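Local structure of pentafunctional AROM polypeptide (Schizosaccharomyces pombe, 5SWV) at residues 124-130 / 163-167. The protein probably catalyses the dehydratase and dehydrogenase steps of the shikimate pathway, from dehydroquinate to shikimate, through the two enzyme domains present here. Sequence-based numbering, arbitrary orientation.
Sequences NILYQHK and SYADV
Tyr127 and Tyr164 meet because their first torsions send the rings to one another: CG of Tyr127 lies opposite its backbone N (chi1 173°), while CG of Tyr164 stands opposite its own carbonyl carbon (chi1 -50°). The result is an offset edge-to-face pair, centroids 5.6 Å apart and planes at 60°, in which the edge of Tyr164 is directed at the face of Tyr127. CD1 of Tyr164 rests against CG of Tyr127 at 3.7 Å, and Ser163 CB lies over one face of the Tyr164 ring. Tyrosine suits both places: flat rings can pair edge to face, and a hydroxyl is at home near the surface. Farther along the same edge, Tyr164 CE1 lies 3.7 Å from Asn124 OD1; this amide oxygen also accepts a nearly straight hydrogen bond from Gln128 NE2 (3.2 Å), one helical turn on and tilted from the Asn124 carbonyl plane. Lys130 stretches out from CG onward, carrying NZ to a salt bridge with Asp166 OD2 (3.0 Å), from the syn side but somewhat out of the carboxylate plane. OD2 also accepts from Leu135 N, which links the carboxylate to strand 134-140. This surface contact in the type I dehydroquinase barrel thus ties the C-terminal half of helix 120-128 and the turn after it to the loop joining helix 152-162 to strand 167-173, while Leu126 packs on helix 94-106.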
loop_
_atom_site.group_PDB
_atom_site.type_symbol
_atom_site.label_atom_id
_atom_site.label_comp_id
_atom_site.label_asym_id
_atom_site.label_seq_id
_atom_site.Cartn_x
_atom_site.Cartn_y
_atom_site.Cartn_z
ATOM N N ASN A 124 -16.020 26.630 -10.002
ATOM C CA ASN A 124 -16.604 27.060 -8.733
ATOM C C ASN A 124 -17.682 26.105 -8.209
ATOM O O ASN A 124 -17.653 25.697 -7.047
ATOM C CB ASN A 124 -17.198 28.454 -8.907
ATOM C CG ASN A 124 -17.591 29.102 -7.596
ATOM O OD1 ASN A 124 -16.896 28.999 -6.589
ATOM N ND2 ASN A 124 -18.683 29.807 -7.622
ATOM N N ILE A 125 -18.629 25.742 -9.068
ATOM C CA ILE A 125 -19.635 24.755 -8.692
ATOM C C ILE A 125 -18.986 23.460 -8.183
ATOM O O ILE A 125 -19.441 22.891 -7.195
ATOM C CB ILE A 125 -20.567 24.451 -9.863
ATOM C CG1 ILE A 125 -21.482 25.648 -10.109
ATOM C CG2 ILE A 125 -21.405 23.205 -9.598
ATOM C CD1 ILE A 125 -22.121 25.654 -11.488
ATOM N N LEU A 126 -17.939 22.991 -8.854
ATOM C CA LEU A 126 -17.238 21.793 -8.402
ATOM C C LEU A 126 -16.544 22.061 -7.084
ATOM O O LEU A 126 -16.551 21.211 -6.205
ATOM C CB LEU A 126 -16.219 21.307 -9.427
ATOM C CG LEU A 126 -16.774 20.825 -10.777
ATOM C CD1 LEU A 126 -15.663 20.730 -11.827
ATOM C CD2 LEU A 126 -17.512 19.498 -10.637
ATOM N N TYR A 127 -15.943 23.239 -6.945
ATOM C CA TYR A 127 -15.316 23.641 -5.675
ATOM C C TYR A 127 -16.342 23.680 -4.536
ATOM O O TYR A 127 -16.124 23.078 -3.489
ATOM C CB TYR A 127 -14.608 24.998 -5.825
ATOM C CG TYR A 127 -14.090 25.564 -4.530
ATOM C CD1 TYR A 127 -12.921 25.079 -3.958
ATOM C CD2 TYR A 127 -14.774 26.587 -3.867
ATOM C CE1 TYR A 127 -12.445 25.592 -2.769
ATOM C CE2 TYR A 127 -14.300 27.107 -2.674
ATOM C CZ TYR A 127 -13.137 26.599 -2.136
ATOM O OH TYR A 127 -12.657 27.091 -0.956
ATOM N N GLN A 128 -17.476 24.342 -4.761
ATOM C CA GLN A 128 -18.538 24.410 -3.749
ATOM C C GLN A 128 -19.009 23.019 -3.275
ATOM O O GLN A 128 -19.387 22.881 -2.130
ATOM C CB GLN A 128 -19.734 25.255 -4.230
ATOM C CG GLN A 128 -19.451 26.739 -4.501
ATOM C CD GLN A 128 -18.834 27.505 -3.321
ATOM O OE1 GLN A 128 -19.108 27.221 -2.163
ATOM N NE2 GLN A 128 -18.001 28.489 -3.627
ATOM N N HIS A 129 -18.950 21.994 -4.127
ATOM C CA HIS A 129 -19.423 20.655 -3.761
ATOM C C HIS A 129 -18.325 19.668 -3.395
ATOM O O HIS A 129 -18.596 18.486 -3.261
ATOM C CB HIS A 129 -20.275 20.086 -4.891
ATOM C CG HIS A 129 -21.532 20.860 -5.137
ATOM N ND1 HIS A 129 -21.533 22.123 -5.695
ATOM C CD2 HIS A 129 -22.829 20.559 -4.878
ATOM C CE1 HIS A 129 -22.775 22.567 -5.770
ATOM N NE2 HIS A 129 -23.581 21.637 -5.283
ATOM N N LYS A 130 -17.100 20.133 -3.180
ATOM C CA LYS A 130 -15.990 19.199 -3.059
ATOM C C LYS A 130 -16.078 18.272 -1.867
ATOM O O LYS A 130 -15.734 17.103 -1.996
ATOM C CB LYS A 130 -14.640 19.909 -3.096
ATOM C CG LYS A 130 -14.262 20.724 -1.874
ATOM C CD LYS A 130 -13.213 21.761 -2.269
ATOM C CE LYS A 130 -12.292 22.192 -1.137
ATOM N NZ LYS A 130 -10.963 22.552 -1.737
ATOM N N SER A 163 -7.578 30.234 -6.299
ATOM C CA SER A 163 -8.872 30.385 -5.633
ATOM C C SER A 163 -9.459 29.038 -5.177
ATOM O O SER A 163 -10.123 28.974 -4.156
ATOM C CB SER A 163 -9.872 31.084 -6.561
ATOM O OG SER A 163 -9.440 32.385 -6.937
ATOM N N TYR A 164 -9.184 27.969 -5.924
ATOM C CA TYR A 164 -9.845 26.685 -5.754
ATOM C C TYR A 164 -8.951 25.499 -5.345
ATOM O O TYR A 164 -9.459 24.500 -4.844
ATOM C CB TYR A 164 -10.540 26.335 -7.072
ATOM C CG TYR A 164 -11.399 27.448 -7.645
ATOM C CD1 TYR A 164 -12.554 27.867 -6.978
ATOM C CD2 TYR A 164 -11.074 28.079 -8.856
ATOM C CE1 TYR A 164 -13.355 28.876 -7.485
ATOM C CE2 TYR A 164 -11.884 29.087 -9.374
ATOM C CZ TYR A 164 -13.017 29.475 -8.670
ATOM O OH TYR A 164 -13.834 30.468 -9.120
ATOM N N ALA A 165 -7.640 25.592 -5.551
ATOM C CA ALA A 165 -6.799 24.380 -5.609
ATOM C C ALA A 165 -6.368 23.801 -4.274
ATOM O O ALA A 165 -5.963 24.528 -3.400
ATOM C CB ALA A 165 -5.556 24.664 -6.427
ATOM N N ASP A 166 -6.423 22.485 -4.146
ATOM C CA ASP A 166 -5.659 21.779 -3.118
ATOM C C ASP A 166 -4.269 21.353 -3.637
ATOM O O ASP A 166 -3.327 21.209 -2.853
ATOM C CB ASP A 166 -6.423 20.544 -2.638
ATOM C CG ASP A 166 -7.733 20.895 -1.986
ATOM O OD1 ASP A 166 -7.705 21.369 -0.838
ATOM O OD2 ASP A 166 -8.794 20.699 -2.610
ATOM N N VAL A 167 -4.179 21.079 -4.940
ATOM C CA VAL A 167 -2.924 20.777 -5.629
ATOM C C VAL A 167 -2.971 21.464 -6.985
ATOM O O VAL A 167 -4.055 21.612 -7.550
ATOM C CB VAL A 167 -2.754 19.260 -5.870
ATOM C CG1 VAL A 167 -1.420 18.963 -6.581
ATOM C CG2 VAL A 167 -2.884 18.492 -4.558
#